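70 kDa protein (PDB 4B2N) oxidatively cleaves natural rubber, poly(cis-1,4-isoprene), with dioxygen, as a c-type cytochrome carrying two covalently bound heme c groups. Local coordinates at residues Leu257-Leu261 and Phe262-Thr266; Ser313-Ala316 and Phe317-Asn321; Ile322-Asp325 and Ala326-Arg330; Gly331-Asp334 and Glu335-Ile339. One frame throughout, in Å; residues are numbered along the deposited sequence.

Overall arrangement
The four contacts are local, and they follow one another along the chain. Interaction 2 is wholly buried and interaction 1 nearly so, whereas 3 and 4 lie partly at the surface. Interactions 2 and 4 meet the same heme c, through Phe-317 and Glu-314 in the one and Phe-336 and Ile-339 in the other. Their helices, 312-319 and 333-345, are joined where Met-315 CG lies 3.3 Å from Phe-336 CG. Interaction 1, at helix 253-261, is held by apolar side chains and an Asx turn, and reaches interaction 2 through Phe-262 CZ, 3.8 Å from Ala-320 CA. Interaction 3 is dominated by arginines and a helix cap. Carboxylates and water become prominent on the outward side of interaction 4.

Interaction 1 of 4, residues Leu257-Leu261 and Phe262-Thr266; sequences LLPAL and FDMET
Leu-261 lays its CB over one face of the Phe-262 ring, 3.9 Å from the ring centroid and 23° off the normal, a CH-pi contact displaced toward the rim. Both torsions of this leucine fall away from the staggered positions (chi1 -95°), while its CD2 approaches Phe-262 CE2 at 4.1 Å. On the phenylalanine the ring stands beside the backbone N, and its CD2 also meets Leu-258 CD2 at 4.2 Å. In the backbone, Leu-258 O takes the N-H of Phe-262 at 3.0 Å and, less closely, that of Leu-261. Met-264 is folded at both chi2 and chi3, which swings its sulfur back against the proline. SD lies 3.6 Å from Pro-259 CB, and about as near to CA of the same residue. Asp-263 then forms an Asx turn, its OD1 accepting from Glu-265 N at 2.8 Å and also from Thr-266 N, which arrives from above the carboxylate plane. OD2 is engaged by Ser-470 and Arg-473. Leu-257 and Leu-261 of the helix touch helix 599-607, while the loop that follows is fastened to helix 467-481 through Asp-263 and Met-264, the latter against Arg-477.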
loop_
_atom_site.group_PDB
_atom_site.type_symbol
_atom_site.label_atom_id
_atom_site.label_comp_id
_atom_site.label_asym_id
_atom_site.label_seq_id
_atom_site.Cartn_x
_atom_site.Cartn_y
_atom_site.Cartn_z
ATOM N N LEU A 257 14.677 3.850 -5.304
ATOM C CA LEU A 257 15.817 4.438 -4.537
ATOM C C LEU A 257 16.803 3.429 -3.934
ATOM O O LEU A 257 17.995 3.709 -3.815
ATOM C CB LEU A 257 15.334 5.395 -3.405
ATOM C CG LEU A 257 16.434 5.943 -2.495
ATOM C CD1 LEU A 257 17.216 6.957 -3.337
ATOM C CD2 LEU A 257 16.006 6.626 -1.203
ATOM N N LEU A 258 16.267 2.329 -3.388
ATOM C CA LEU A 258 17.044 1.220 -2.801
ATOM C C LEU A 258 18.457 0.980 -3.414
ATOM O O LEU A 258 19.475 1.004 -2.663
ATOM C CB LEU A 258 16.179 -0.099 -2.813
ATOM C CG LEU A 258 14.931 -0.102 -1.900
ATOM C CD1 LEU A 258 14.192 -1.393 -2.066
ATOM C CD2 LEU A 258 15.336 0.083 -0.426
ATOM N N PRO A 259 18.558 0.746 -4.731
ATOM C CA PRO A 259 19.932 0.392 -5.181
ATOM C C PRO A 259 20.928 1.529 -5.190
ATOM O O PRO A 259 22.135 1.259 -5.281
ATOM C CB PRO A 259 19.723 -0.139 -6.594
ATOM C CG PRO A 259 18.401 0.414 -7.039
ATOM C CD PRO A 259 17.564 0.468 -5.790
ATOM N N ALA A 260 20.436 2.769 -5.071
ATOM C CA ALA A 260 21.316 3.931 -4.929
ATOM C C ALA A 260 22.060 3.943 -3.617
ATOM O O ALA A 260 23.172 4.371 -3.597
ATOM C CB ALA A 260 20.528 5.237 -5.040
ATOM N N LEU A 261 21.432 3.490 -2.521
ATOM C CA LEU A 261 21.965 3.694 -1.182
ATOM C C LEU A 261 22.552 2.395 -0.665
ATOM O O LEU A 261 23.568 2.425 0.024
ATOM C CB LEU A 261 20.836 4.109 -0.242
ATOM C CG LEU A 261 20.576 5.617 0.035
ATOM C CD1 LEU A 261 20.851 6.503 -1.166
ATOM C CD2 LEU A 261 19.122 5.809 0.540
ATOM N N PHE A 262 21.954 1.256 -1.070
ATOM C CA PHE A 262 22.199 -0.020 -0.347
ATOM C C PHE A 262 22.746 -1.039 -1.284
ATOM O O PHE A 262 22.290 -1.145 -2.391
ATOM C CB PHE A 262 20.907 -0.614 0.262
ATOM C CG PHE A 262 20.265 0.316 1.279
ATOM C CD1 PHE A 262 20.842 0.486 2.502
ATOM C CD2 PHE A 262 19.136 1.065 0.940
ATOM C CE1 PHE A 262 20.292 1.364 3.433
ATOM C CE2 PHE A 262 18.583 1.998 1.835
ATOM C CZ PHE A 262 19.145 2.116 3.106
ATOM N N ASP A 263 23.706 -1.786 -0.809
ATOM C CA ASP A 263 24.228 -2.922 -1.537
ATOM C C ASP A 263 23.050 -3.902 -1.706
ATOM O O ASP A 263 22.322 -4.239 -0.755
ATOM C CB ASP A 263 25.370 -3.516 -0.682
ATOM C CG ASP A 263 26.016 -4.736 -1.328
ATOM O OD1 ASP A 263 25.289 -5.710 -1.610
ATOM O OD2 ASP A 263 27.264 -4.761 -1.556
ATOM N N MET A 264 22.807 -4.316 -2.926
ATOM C CA MET A 264 21.632 -5.081 -3.216
ATOM C C MET A 264 21.758 -6.563 -2.884
ATOM O O MET A 264 20.802 -7.282 -3.056
ATOM C CB MET A 264 21.370 -4.938 -4.704
ATOM C CG MET A 264 21.030 -3.465 -4.996
ATOM S SD MET A 264 19.333 -3.030 -4.528
ATOM C CE MET A 264 18.427 -3.969 -5.796
ATOM N N GLU A 265 22.944 -6.981 -2.402
ATOM C CA GLU A 265 23.157 -8.343 -1.951
ATOM C C GLU A 265 23.228 -8.445 -0.434
ATOM O O GLU A 265 22.865 -9.482 0.134
ATOM C CB GLU A 265 24.436 -8.884 -2.551
ATOM C CG GLU A 265 24.390 -9.094 -4.069
ATOM C CD GLU A 265 25.747 -9.577 -4.523
ATOM O OE1 GLU A 265 26.654 -8.767 -4.836
ATOM O OE2 GLU A 265 25.949 -10.790 -4.507
ATOM N N THR A 266 23.700 -7.381 0.231
ATOM C CA THR A 266 23.975 -7.475 1.653
ATOM C C THR A 266 23.151 -6.489 2.496
ATOM O O THR A 266 23.012 -6.694 3.676
ATOM C CB THR A 266 25.458 -7.196 1.956
ATOM O OG1 THR A 266 25.723 -5.792 1.780
ATOM C CG2 THR A 266 26.349 -8.052 1.015
#

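Interaction 2 of 4, residues Ser313-Ala316 and Phe317-Asn321; sequences SEMA and FGVAN. With HEC (heme c), chain C.
Phe-317 and heme c are the two flat groups, and their planes are inclined by roughly 35°. The ring hangs its CD2-CE2 side over pyrrole C, with CE2 3.4 Å from the heme atom C1C. One face of the phenyl ring is covered near its rim by the heme methyl CMC, 4.1 Å above the plane; the ring of Phe-108 also meets the Phe-317 ring. At the periphery of the porphyrin, Glu-314 OE2 lies 3.5 Å from the methyl CMA. Glu-314 reaches that methyl because its chain is extended beyond CG (chi2 -170°). OE2 meets the methyl only by packing; its weak hydrogen bond comes from Asn-340. The helix carrying both residues is kinked where the N atoms of Phe-317 and Gly-318 lack a bond to the turn before. Water 1 takes up the N-H of Phe-317 at 2.9 Å and donates to Glu-314 O at 2.8 Å, while Gly-318 N makes only a weak bond to Met-315 O. Normal helical bonding resumes with Val-319 N to Met-315 O (165°) and Ala-320 N to Ala-316 O, and Val-319 CG2 packs 4.1 Å from Met-315 CB. An oxygen molecule, probably from the crystallisation liquor, lies about 4 Å from the Phe-317 side chain. The chemistry implies an aromatic border to the heme, with a carboxylate at its edge and an ordered water bridging the kink.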
loop_
_atom_site.group_PDB
_atom_site.type_symbol
_atom_site.label_atom_id
_atom_site.label_comp_id
_atom_site.label_asym_id
_atom_site.label_seq_id
_atom_site.Cartn_x
_atom_site.Cartn_y
_atom_site.Cartn_z
ATOM N N SER A 313 9.699 -7.411 0.001
ATOM C CA SER A 313 8.978 -6.169 -0.349
ATOM C C SER A 313 8.332 -5.506 0.899
ATOM O O SER A 313 8.385 -4.250 1.079
ATOM C CB SER A 313 7.928 -6.452 -1.410
ATOM O OG SER A 313 7.036 -7.457 -0.935
ATOM N N GLU A 314 7.766 -6.320 1.801
ATOM C CA GLU A 314 7.063 -5.759 2.965
ATOM C C GLU A 314 8.091 -5.110 3.865
ATOM O O GLU A 314 7.803 -4.168 4.629
ATOM C CB GLU A 314 6.362 -6.902 3.732
ATOM C CG GLU A 314 5.279 -7.579 2.887
ATOM C CD GLU A 314 4.405 -8.548 3.669
ATOM O OE1 GLU A 314 4.587 -8.658 4.928
ATOM O OE2 GLU A 314 3.573 -9.223 2.985
ATOM N N MET A 315 9.315 -5.621 3.753
ATOM C CA MET A 315 10.437 -5.100 4.550
ATOM C C MET A 315 11.066 -3.788 4.145
ATOM O O MET A 315 11.813 -3.204 4.954
ATOM C CB MET A 315 11.538 -6.153 4.647
ATOM C CG MET A 315 11.240 -7.324 5.577
ATOM S SD MET A 315 12.353 -8.727 5.235
ATOM C CE MET A 315 13.804 -8.127 6.027
ATOM N N ALA A 316 10.714 -3.259 2.962
ATOM C CA ALA A 316 11.405 -2.086 2.409
ATOM C C ALA A 316 11.636 -0.954 3.456
ATOM O O ALA A 316 12.771 -0.462 3.629
ATOM C CB ALA A 316 10.618 -1.543 1.232
ATOM N N PHE A 317 10.576 -0.532 4.161
ATOM C CA PHE A 317 10.776 0.663 5.046
ATOM C C PHE A 317 11.627 0.339 6.252
ATOM O O PHE A 317 12.238 1.238 6.886
ATOM C CB PHE A 317 9.427 1.236 5.480
ATOM C CG PHE A 317 8.808 2.122 4.438
ATOM C CD1 PHE A 317 9.347 3.372 4.157
ATOM C CD2 PHE A 317 7.700 1.683 3.717
ATOM C CE1 PHE A 317 8.741 4.204 3.174
ATOM C CE2 PHE A 317 7.092 2.495 2.765
ATOM C CZ PHE A 317 7.620 3.745 2.482
ATOM N N GLY A 318 11.675 -0.933 6.605
ATOM C CA GLY A 318 12.533 -1.287 7.752
ATOM C C GLY A 318 13.983 -1.374 7.347
ATOM O O GLY A 318 14.885 -1.033 8.091
ATOM N N VAL A 319 14.210 -1.883 6.147
ATOM C CA VAL A 319 15.557 -1.991 5.554
ATOM C C VAL A 319 16.034 -0.579 5.314
ATOM O O VAL A 319 17.213 -0.267 5.553
ATOM C CB VAL A 319 15.520 -2.750 4.176
ATOM C CG1 VAL A 319 16.863 -2.613 3.462
ATOM C CG2 VAL A 319 15.148 -4.203 4.388
ATOM N N ALA A 320 15.147 0.301 4.834
ATOM C CA ALA A 320 15.661 1.621 4.421
ATOM C C ALA A 320 15.964 2.516 5.581
ATOM O O ALA A 320 16.419 3.594 5.390
ATOM C CB ALA A 320 14.715 2.342 3.446
ATOM N N ASN A 321 15.873 2.024 6.788
ATOM C CA ASN A 321 16.222 2.809 7.964
ATOM C C ASN A 321 17.739 2.965 8.086
ATOM O O ASN A 321 18.460 1.999 8.040
ATOM C CB ASN A 321 15.679 2.040 9.184
ATOM C CG ASN A 321 15.957 2.728 10.505
ATOM O OD1 ASN A 321 17.011 3.292 10.734
ATOM N ND2 ASN A 321 14.955 2.717 11.370
HETATM FE FE HEC C . 3.091 -0.444 2.431
HETATM C CHA HEC C . 2.177 -1.925 -0.594
HETATM C CHB HEC C . 3.337 -3.619 3.920
HETATM C CHC HEC C . 4.692 0.881 5.275
HETATM C CHD HEC C . 2.300 2.611 1.266
HETATM N NA HEC C . 2.872 -2.288 1.848
HETATM C C1A HEC C . 2.324 -2.732 0.607
HETATM C C2A HEC C . 1.984 -4.147 0.599
HETATM C C3A HEC C . 2.314 -4.675 1.880
HETATM C C4A HEC C . 2.825 -3.514 2.618
HETATM C CMA HEC C . 2.090 -6.090 2.378
HETATM C CAA HEC C . 1.375 -4.997 -0.546
HETATM C CBA HEC C . -0.127 -4.701 -0.540
HETATM C CGA HEC C . -0.845 -5.321 -1.725
HETATM O O1A HEC C . -0.382 -5.241 -2.915
HETATM O O2A HEC C . -1.936 -5.821 -1.434
HETATM N NB HEC C . 3.924 -1.229 4.127
HETATM C C1B HEC C . 3.858 -2.472 4.617
HETATM C C2B HEC C . 4.493 -2.684 5.910
HETATM C C3B HEC C . 4.902 -1.388 6.292
HETATM C C4B HEC C . 4.454 -0.555 5.182
HETATM C CMB HEC C . 4.593 -4.018 6.534
HETATM C CAB HEC C . 5.676 -0.937 7.503
HETATM C CBB HEC C . 6.990 -1.467 7.602
HETATM N NC HEC C . 3.451 1.341 3.215
HETATM C C1C HEC C . 4.118 1.810 4.332
HETATM C C2C HEC C . 4.063 3.286 4.481
HETATM C C3C HEC C . 3.375 3.760 3.261
HETATM C C4C HEC C . 3.031 2.549 2.518
HETATM C CMC HEC C . 4.703 4.046 5.638
HETATM C CAC HEC C . 3.076 5.164 2.833
HETATM C CBC HEC C . 4.066 6.130 3.034
HETATM N ND HEC C . 2.385 0.204 0.634
HETATM C C1D HEC C . 2.134 1.482 0.352
HETATM C C2D HEC C . 1.618 1.690 -0.962
HETATM C C3D HEC C . 1.598 0.367 -1.502
HETATM C C4D HEC C . 2.117 -0.482 -0.435
HETATM C CMD HEC C . 1.187 2.926 -1.665
HETATM C CAD HEC C . 1.252 0.047 -2.914
HETATM C CBD HEC C . 2.622 0.426 -3.601
HETATM C CGD HEC C . 2.485 0.297 -5.100
HETATM O O1D HEC C . 2.350 1.318 -5.821
HETATM O O2D HEC C . 2.414 -0.895 -5.553
HETATM O O HOH W 1 7.865 -1.466 3.742
#

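Interaction 3 of 4, residues Ile322-Asp325 and Ala326-Arg330; sequences IFRD and ANARR
Arg-329 extends back along the loop, its CG 3.7 Å from Arg-324 CB. Its chain, extended from CG to NE, sets one face of the guanidinium against Arg-324 O. That oxygen is close, 3.0 Å from Arg-329 NH2, but the angle is poor for a hydrogen bond. Water 2 supplies the link instead: it accepts from Arg-329 NH2 at 2.7 Å and donates to both Arg-324 O and Ile-322 O. The rest of the guanidinium is satisfied by carbonyls, NE by Val-319 O, NH1 by Leu-267 O and NH2 additionally by Asn-321 O, which fixes its rotation. Helix 326-331 opens here with Asp-325 as its N-cap. Its carboxylate is turned between the backbone N and the carbonyl carbon (chi1 70°), and from there OD1 accepts from Ala-328 N at 2.9 Å in a nearly straight bond (163°). Water 3 also donates to Asp-325 OD1, at 2.7 Å, and accepts only weakly from Asn-327 ND2. The backbone O of Asp-325 takes the N-H of Arg-329 at 2.9 Å, the first regular helical bond. Arg-324 points its own guanidinium elsewhere, NE forming a salt bridge with Asp-179 and NH1 and NH2 donating to the carbonyls of Gly-318, Phe-107 and Gln-106.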
loop_
_atom_site.group_PDB
_atom_site.type_symbol
_atom_site.label_atom_id
_atom_site.label_comp_id
_atom_site.label_asym_id
_atom_site.label_seq_id
_atom_site.Cartn_x
_atom_site.Cartn_y
_atom_site.Cartn_z
ATOM N N ILE A 322 18.214 4.195 8.286
ATOM C CA ILE A 322 19.609 4.522 8.120
ATOM C C ILE A 322 20.398 4.149 9.338
ATOM O O ILE A 322 21.655 4.102 9.319
ATOM C CB ILE A 322 19.740 6.036 7.758
ATOM C CG1 ILE A 322 20.516 6.137 6.495
ATOM C CG2 ILE A 322 20.110 6.945 8.939
ATOM C CD1 ILE A 322 19.716 5.528 5.361
ATOM N N PHE A 323 19.671 3.871 10.408
ATOM C CA PHE A 323 20.353 3.549 11.652
ATOM C C PHE A 323 20.712 2.060 11.794
ATOM O O PHE A 323 21.478 1.714 12.670
ATOM C CB PHE A 323 19.506 4.046 12.826
ATOM C CG PHE A 323 19.313 5.550 12.854
ATOM C CD1 PHE A 323 20.424 6.422 12.795
ATOM C CD2 PHE A 323 18.023 6.097 12.994
ATOM C CE1 PHE A 323 20.263 7.795 12.850
ATOM C CE2 PHE A 323 17.851 7.505 13.080
ATOM C CZ PHE A 323 18.972 8.343 12.986
ATOM N N ARG A 324 20.164 1.165 10.955
ATOM C CA ARG A 324 20.445 -0.282 11.110
ATOM C C ARG A 324 21.702 -0.622 10.374
ATOM O O ARG A 324 22.026 0.089 9.446
ATOM C CB ARG A 324 19.347 -1.109 10.449
ATOM C CG ARG A 324 18.002 -0.909 11.096
ATOM C CD ARG A 324 17.120 -2.126 10.944
ATOM N NE ARG A 324 16.150 -2.016 12.033
ATOM C CZ ARG A 324 15.041 -1.323 11.970
ATOM N NH1 ARG A 324 14.654 -0.696 10.817
ATOM N NH2 ARG A 324 14.297 -1.269 13.069
ATOM N N ASP A 325 22.411 -1.701 10.751
ATOM C CA ASP A 325 23.484 -2.210 9.908
ATOM C C ASP A 325 22.942 -3.335 8.977
ATOM O O ASP A 325 21.758 -3.670 9.052
ATOM C CB ASP A 325 24.738 -2.607 10.717
ATOM C CG ASP A 325 24.519 -3.846 11.546
ATOM O OD1 ASP A 325 23.395 -4.424 11.614
ATOM O OD2 ASP A 325 25.514 -4.294 12.139
ATOM N N ALA A 326 23.762 -3.856 8.061
ATOM C CA ALA A 326 23.283 -4.851 7.077
ATOM C C ALA A 326 22.683 -6.052 7.802
ATOM O O ALA A 326 21.632 -6.522 7.443
ATOM C CB ALA A 326 24.428 -5.309 6.153
ATOM N N ASN A 327 23.353 -6.544 8.851
ATOM C CA ASN A 327 22.860 -7.696 9.623
ATOM C C ASN A 327 21.466 -7.446 10.210
ATOM O O ASN A 327 20.600 -8.293 10.065
ATOM C CB ASN A 327 23.883 -8.076 10.698
ATOM C CG ASN A 327 23.517 -9.328 11.493
ATOM O OD1 ASN A 327 23.632 -10.454 11.005
ATOM N ND2 ASN A 327 23.164 -9.138 12.767
ATOM N N ALA A 328 21.270 -6.295 10.837
ATOM C CA ALA A 328 19.998 -5.946 11.419
ATOM C C ALA A 328 18.971 -5.840 10.297
ATOM O O ALA A 328 17.826 -6.273 10.493
ATOM C CB ALA A 328 20.060 -4.586 12.151
ATOM N N ARG A 329 19.333 -5.217 9.168
ATOM C CA ARG A 329 18.290 -5.028 8.105
ATOM C C ARG A 329 17.838 -6.390 7.637
ATOM O O ARG A 329 16.662 -6.672 7.698
ATOM C CB ARG A 329 18.770 -4.221 6.917
ATOM C CG ARG A 329 19.153 -2.789 7.186
ATOM C CD ARG A 329 19.719 -2.103 5.969
ATOM N NE ARG A 329 19.801 -0.694 6.331
ATOM C CZ ARG A 329 20.968 -0.063 6.487
ATOM N NH1 ARG A 329 22.112 -0.689 6.301
ATOM N NH2 ARG A 329 20.987 1.198 6.894
ATOM N N ARG A 330 18.759 -7.234 7.183
ATOM C CA ARG A 330 18.385 -8.614 6.750
ATOM C C ARG A 330 17.647 -9.370 7.876
ATOM O O ARG A 330 16.738 -10.162 7.631
ATOM C CB ARG A 330 19.639 -9.429 6.367
ATOM C CG ARG A 330 20.285 -8.931 5.091
ATOM C CD ARG A 330 21.298 -9.908 4.543
ATOM N NE ARG A 330 22.245 -10.403 5.543
ATOM C CZ ARG A 330 23.517 -10.027 5.633
ATOM N NH1 ARG A 330 23.995 -9.099 4.830
ATOM N NH2 ARG A 330 24.334 -10.617 6.530
HETATM O O HOH W 2 23.337 2.068 7.984
HETATM O O HOH W 3 22.962 -5.943 13.746
#

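Interaction 4 of 4, residues Gly331-Asp334 and Glu335-Ile339; sequences GLED and EFEDI. With HEC (heme c), chain C.
Leu-332 and Phe-336, one turn apart, form the tight part of this contact. Leu-332 CB lies 3.9 Å from Phe-336 CD1, while Leu-332 O approaches the ring at its edge, near the ring plane, and also accepts the N-H of Phe-336 at 3.0 Å. Two further groups meet that ring: the heme vinyl-derived atom CBB lies in plane at another part of the edge, 3.8 Å from CE2, and Ile-339 CD1 sits over the centre of one face, 3.7 Å above it. Ile-339 CG2 also reaches the heme methyl CMB. Phe-107 makes an edge-to-face pair with the same ring, and together these neighbours restrict where the Phe-336 ring can lie.

Looser, polar groups flank this core. Glu-335, extended beyond CG (chi2 174°), has OE1 3.5 Å from Leu-332 CD2, while OE2 forms a salt bridge with Arg-105. On another flank, Glu-333 and Glu-337 bring their OE2 atoms within 4.7 Å of each other. Water 4 lies 2.6 Å from Glu-333 OE2 and near Glu-337 OE2, but cannot donate to every acceptor around it at once. Glu-333 OE1 is hydrogen-bonded to His-312. Exposed Asp-334 marks the solvent side: its O takes the N-H of Asp-338, and water 5 donates to the same oxygen at 2.9 Å. Hydrocarbon thus flanks the heme, whereas the acids rely on separate partners: water, with His-312 at Glu-333, probably eases the Glu-333/Glu-337 repulsion, and Arg-105 and Arg-97 balance Glu-335 and Asp-338, the latter also held by Ser-94.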
loop_
_atom_site.group_PDB
_atom_site.type_symbol
_atom_site.label_atom_id
_atom_site.label_comp_id
_atom_site.label_asym_id
_atom_site.label_seq_id
_atom_site.Cartn_x
_atom_site.Cartn_y
_atom_site.Cartn_z
ATOM N N GLY A 331 18.073 -9.122 9.112
ATOM C CA GLY A 331 17.546 -9.859 10.293
ATOM C C GLY A 331 16.156 -9.418 10.769
ATOM O O GLY A 331 15.604 -10.045 11.655
ATOM N N LEU A 332 15.553 -8.417 10.107
ATOM C CA LEU A 332 14.129 -8.108 10.278
ATOM C C LEU A 332 13.228 -9.169 9.682
ATOM O O LEU A 332 12.023 -9.148 9.932
ATOM C CB LEU A 332 13.709 -6.775 9.604
ATOM C CG LEU A 332 14.389 -5.597 10.299
ATOM C CD1 LEU A 332 14.249 -4.327 9.477
ATOM C CD2 LEU A 332 13.735 -5.289 11.628
ATOM N N GLU A 333 13.784 -10.078 8.891
ATOM C CA GLU A 333 12.953 -11.057 8.166
ATOM C C GLU A 333 11.955 -11.877 9.027
ATOM O O GLU A 333 10.794 -11.992 8.635
ATOM C CB GLU A 333 13.831 -12.001 7.295
ATOM C CG GLU A 333 12.974 -12.832 6.328
ATOM C CD GLU A 333 13.862 -13.548 5.293
ATOM O OE1 GLU A 333 14.551 -12.831 4.524
ATOM O OE2 GLU A 333 13.899 -14.819 5.310
ATOM N N ASP A 334 12.389 -12.478 10.144
ATOM C CA ASP A 334 11.456 -13.238 11.013
ATOM C C ASP A 334 10.280 -12.325 11.442
ATOM O O ASP A 334 9.106 -12.752 11.420
ATOM C CB ASP A 334 12.136 -13.817 12.294
ATOM C CG ASP A 334 13.225 -14.848 12.017
ATOM O OD1 ASP A 334 13.420 -15.266 10.867
ATOM O OD2 ASP A 334 13.877 -15.287 13.001
ATOM N N GLU A 335 10.581 -11.081 11.846
ATOM C CA GLU A 335 9.529 -10.156 12.286
ATOM C C GLU A 335 8.530 -9.864 11.179
ATOM O O GLU A 335 7.284 -9.781 11.383
ATOM C CB GLU A 335 10.162 -8.874 12.807
ATOM C CG GLU A 335 10.753 -9.134 14.177
ATOM C CD GLU A 335 11.530 -7.919 14.704
ATOM O OE1 GLU A 335 12.494 -7.474 14.056
ATOM O OE2 GLU A 335 11.205 -7.447 15.813
ATOM N N PHE A 336 9.064 -9.822 9.969
ATOM C CA PHE A 336 8.190 -9.549 8.819
ATOM C C PHE A 336 7.357 -10.712 8.325
ATOM O O PHE A 336 6.229 -10.554 7.840
ATOM C CB PHE A 336 8.970 -8.821 7.768
ATOM C CG PHE A 336 9.012 -7.339 8.042
ATOM C CD1 PHE A 336 9.884 -6.806 9.029
ATOM C CD2 PHE A 336 8.203 -6.462 7.306
ATOM C CE1 PHE A 336 9.885 -5.409 9.304
ATOM C CE2 PHE A 336 8.212 -5.074 7.576
ATOM C CZ PHE A 336 9.009 -4.557 8.577
ATOM N N GLU A 337 7.877 -11.913 8.461
ATOM C CA GLU A 337 7.056 -13.124 8.229
ATOM C C GLU A 337 5.853 -13.124 9.259
ATOM O O GLU A 337 4.760 -13.441 8.931
ATOM C CB GLU A 337 7.950 -14.381 8.492
ATOM C CG GLU A 337 9.000 -14.589 7.420
ATOM C CD GLU A 337 8.434 -15.082 6.078
ATOM O OE1 GLU A 337 7.193 -15.237 5.873
ATOM O OE2 GLU A 337 9.266 -15.376 5.186
ATOM N N ASP A 338 6.082 -12.694 10.486
ATOM C CA ASP A 338 4.998 -12.601 11.476
ATOM C C ASP A 338 4.025 -11.460 11.104
ATOM O O ASP A 338 2.811 -11.646 11.139
ATOM C CB ASP A 338 5.590 -12.309 12.877
ATOM C CG ASP A 338 6.268 -13.533 13.542
ATOM O OD1 ASP A 338 6.001 -14.678 13.143
ATOM O OD2 ASP A 338 7.085 -13.319 14.509
ATOM N N ILE A 339 4.551 -10.286 10.690
ATOM C CA ILE A 339 3.687 -9.227 10.140
ATOM C C ILE A 339 2.825 -9.780 8.982
ATOM O O ILE A 339 1.625 -9.628 8.976
ATOM C CB ILE A 339 4.474 -7.921 9.763
ATOM C CG1 ILE A 339 5.100 -7.226 11.042
ATOM C CG2 ILE A 339 3.559 -7.058 8.856
ATOM C CD1 ILE A 339 6.165 -6.196 10.706
HETATM FE FE HEC C . 3.091 -0.444 2.431
HETATM C CHA HEC C . 2.177 -1.925 -0.594
HETATM C CHB HEC C . 3.337 -3.619 3.920
HETATM C CHC HEC C . 4.692 0.881 5.275
HETATM C CHD HEC C . 2.300 2.611 1.266
HETATM N NA HEC C . 2.872 -2.288 1.848
HETATM C C1A HEC C . 2.324 -2.732 0.607
HETATM C C2A HEC C . 1.984 -4.147 0.599
HETATM C C3A HEC C . 2.314 -4.675 1.880
HETATM C C4A HEC C . 2.825 -3.514 2.618
HETATM C CMA HEC C . 2.090 -6.090 2.378
HETATM C CAA HEC C . 1.375 -4.997 -0.546
HETATM C CBA HEC C . -0.127 -4.701 -0.540
HETATM C CGA HEC C . -0.845 -5.321 -1.725
HETATM O O1A HEC C . -0.382 -5.241 -2.915
HETATM O O2A HEC C . -1.936 -5.821 -1.434
HETATM N NB HEC C . 3.924 -1.229 4.127
HETATM C C1B HEC C . 3.858 -2.472 4.617
HETATM C C2B HEC C . 4.493 -2.684 5.910
HETATM C C3B HEC C . 4.902 -1.388 6.292
HETATM C C4B HEC C . 4.454 -0.555 5.182
HETATM C CMB HEC C . 4.593 -4.018 6.534
HETATM C CAB HEC C . 5.676 -0.937 7.503
HETATM C CBB HEC C . 6.990 -1.467 7.602
HETATM N NC HEC C . 3.451 1.341 3.215
HETATM C C1C HEC C . 4.118 1.810 4.332
HETATM C C2C HEC C . 4.063 3.286 4.481
HETATM C C3C HEC C . 3.375 3.760 3.261
HETATM C C4C HEC C . 3.031 2.549 2.518
HETATM C CMC HEC C . 4.703 4.046 5.638
HETATM C CAC HEC C . 3.076 5.164 2.833
HETATM C CBC HEC C . 4.066 6.130 3.034
HETATM N ND HEC C . 2.385 0.204 0.634
HETATM C C1D HEC C . 2.134 1.482 0.352
HETATM C C2D HEC C . 1.618 1.690 -0.962
HETATM C C3D HEC C . 1.598 0.367 -1.502
HETATM C C4D HEC C . 2.117 -0.482 -0.435
HETATM C CMD HEC C . 1.187 2.926 -1.665
HETATM C CAD HEC C . 1.252 0.047 -2.914
HETATM C CBD HEC C . 2.622 0.426 -3.601
HETATM C CGD HEC C . 2.485 0.297 -5.100
HETATM O O1D HEC C . 2.350 1.318 -5.821
HETATM O O2D HEC C . 2.414 -0.895 -5.553
HETATM O O HOH W 4 11.735 -16.109 5.908
HETATM O O HOH W 5 8.686 -15.538 11.922
#